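Local coordinates for protein flavodoxin (Lactobacillus reuteri, PDB 5VEG) that binds flavin mononucleotide and probably serves as a low-potential electron donor to redox enzymes, in association with a propanediol-utilization bacterial microcompartment, at residues A33-A38 with I80-A85. Numbering follows the deposited sequence.
Sequences AHVVYA and ILVVCA
H34 and V36, each through both N-H and C=O, make four of the five backbone hydrogen bonds that join strand 33-38 to the parallel strand 80-85. The amide of H34 binds I80 O (N to O 3.0 Å), and its carbonyl accepts V82 N. V36 N then reaches V82 O, tilted 21° from that carbonyl's plane, while V36 O takes C84 N. A38 N closes the ladder on C84 O. Four of the carbonyls, all but that of H34, also receive a CA-H...O contact, the shortest from Y37 CA to C84 O at 3.0 Å.

Apolar contacts run along both faces of the pair. On one, A33 CB lies 3.8 Å from I80 CB. V35 and V82 run alongside each other in the same direction, with V35 CG2 3.8 Å from V82 CB; V35 CG1 also approaches C84 SG. On the other face, chi1 of -61° turns V36 CG1 anti to the carbonyl carbon and leaves CG2 between the backbone N and that carbon. From there CG2 meets V83 CG2 at 3.7 Å, the two side chains touching at a slant. The CB atoms of A38 and A85 follow at 3.9 Å.

In the 2-1-3-4-5 sheet of the flavodoxin fold these are the first and third strands. Strand 60-66 flanks 33-38 on its other edge, where S65 hydrogen-bonds H34 NE2. Helix 43-56 packs on V35 and Y37, and helix 159-176 covers I80 and V82.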
loop_
_atom_site.group_PDB
_atom_site.type_symbol
_atom_site.label_atom_id
_atom_site.label_comp_id
_atom_site.label_asym_id
_atom_site.label_seq_id
_atom_site.Cartn_x
_atom_site.Cartn_y
_atom_site.Cartn_z
ATOM N N ALA A 33 8.989 -3.440 7.828
ATOM C CA ALA A 33 7.985 -2.944 6.904
ATOM C C ALA A 33 6.975 -2.115 7.675
ATOM O O ALA A 33 6.689 -2.380 8.844
ATOM C CB ALA A 33 7.263 -4.077 6.164
ATOM N N HIS A 34 6.449 -1.097 7.012
ATOM C CA HIS A 34 5.336 -0.318 7.531
ATOM C C HIS A 34 4.213 -0.361 6.502
ATOM O O HIS A 34 4.418 0.018 5.345
ATOM C CB HIS A 34 5.774 1.117 7.833
ATOM C CG HIS A 34 4.886 1.821 8.813
ATOM N ND1 HIS A 34 5.368 2.687 9.774
ATOM C CD2 HIS A 34 3.542 1.794 8.970
ATOM C CE1 HIS A 34 4.358 3.165 10.478
ATOM N NE2 HIS A 34 3.239 2.636 10.013
ATOM N N VAL A 35 3.043 -0.854 6.914
ATOM C CA VAL A 35 1.845 -0.893 6.072
ATOM C C VAL A 35 0.862 0.133 6.607
ATOM O O VAL A 35 0.414 0.033 7.756
ATOM C CB VAL A 35 1.204 -2.292 6.040
ATOM C CG1 VAL A 35 -0.083 -2.267 5.236
ATOM C CG2 VAL A 35 2.171 -3.313 5.460
ATOM N N VAL A 36 0.522 1.123 5.794
ATOM C CA VAL A 36 -0.536 2.049 6.168
ATOM C C VAL A 36 -1.761 1.756 5.313
ATOM O O VAL A 36 -1.657 1.346 4.151
ATOM C CB VAL A 36 -0.123 3.531 6.051
ATOM C CG1 VAL A 36 1.062 3.834 6.999
ATOM C CG2 VAL A 36 0.219 3.886 4.623
ATOM N N TYR A 37 -2.936 1.969 5.897
ATOM C CA TYR A 37 -4.177 1.762 5.164
ATOM C C TYR A 37 -5.086 2.963 5.345
ATOM O O TYR A 37 -5.009 3.687 6.347
ATOM C CB TYR A 37 -4.915 0.474 5.603
ATOM C CG TYR A 37 -5.322 0.458 7.068
ATOM C CD1 TYR A 37 -6.548 0.979 7.484
ATOM C CD2 TYR A 37 -4.472 -0.078 8.033
ATOM C CE1 TYR A 37 -6.905 0.976 8.824
ATOM C CE2 TYR A 37 -4.823 -0.090 9.366
ATOM C CZ TYR A 37 -6.031 0.439 9.755
ATOM O OH TYR A 37 -6.367 0.415 11.083
ATOM N N ALA A 38 -5.943 3.175 4.352
ATOM C CA ALA A 38 -7.073 4.084 4.479
ATOM C C ALA A 38 -8.337 3.279 4.243
ATOM O O ALA A 38 -8.382 2.447 3.332
ATOM C CB ALA A 38 -6.984 5.246 3.495
ATOM N N ILE A 80 10.600 -1.630 3.881
ATOM C CA ILE A 80 9.534 -1.914 2.917
ATOM C C ILE A 80 8.343 -1.033 3.272
ATOM O O ILE A 80 7.923 -0.998 4.434
ATOM C CB ILE A 80 9.146 -3.405 2.933
ATOM C CG1 ILE A 80 10.316 -4.265 2.440
ATOM C CG2 ILE A 80 7.857 -3.673 2.092
ATOM C CD1 ILE A 80 10.119 -5.781 2.646
ATOM N N LEU A 81 7.819 -0.302 2.283
ATOM C CA LEU A 81 6.724 0.644 2.484
ATOM C C LEU A 81 5.517 0.243 1.638
ATOM O O LEU A 81 5.651 0.029 0.434
ATOM C CB LEU A 81 7.164 2.061 2.118
ATOM C CG LEU A 81 8.528 2.433 2.698
ATOM C CD1 LEU A 81 9.044 3.707 2.063
ATOM C CD2 LEU A 81 8.406 2.560 4.204
ATOM N N VAL A 82 4.344 0.167 2.265
ATOM C CA VAL A 82 3.116 -0.297 1.623
ATOM C C VAL A 82 1.989 0.660 1.976
ATOM O O VAL A 82 1.810 0.999 3.151
ATOM C CB VAL A 82 2.748 -1.737 2.040
ATOM C CG1 VAL A 82 1.399 -2.169 1.404
ATOM C CG2 VAL A 82 3.853 -2.701 1.646
ATOM N N VAL A 83 1.221 1.081 0.960
ATOM C CA VAL A 83 -0.039 1.805 1.150
ATOM C C VAL A 83 -1.188 0.971 0.583
ATOM O O VAL A 83 -1.136 0.521 -0.570
ATOM C CB VAL A 83 -0.009 3.195 0.487
ATOM C CG1 VAL A 83 -1.336 3.903 0.678
ATOM C CG2 VAL A 83 1.144 4.065 1.062
ATOM N N CYS A 84 -2.228 0.780 1.388
ATOM C CA CYS A 84 -3.451 0.110 0.965
ATOM C C CYS A 84 -4.595 1.095 1.160
ATOM O O CYS A 84 -4.948 1.408 2.296
ATOM C CB CYS A 84 -3.692 -1.175 1.762
ATOM S SG CYS A 84 -2.359 -2.419 1.687
ATOM N N ALA A 85 -5.188 1.590 0.071
ATOM C CA ALA A 85 -6.153 2.672 0.216
ATOM C C ALA A 85 -7.250 2.582 -0.834
ATOM O O ALA A 85 -7.013 2.161 -1.970
ATOM C CB ALA A 85 -5.486 4.045 0.115
#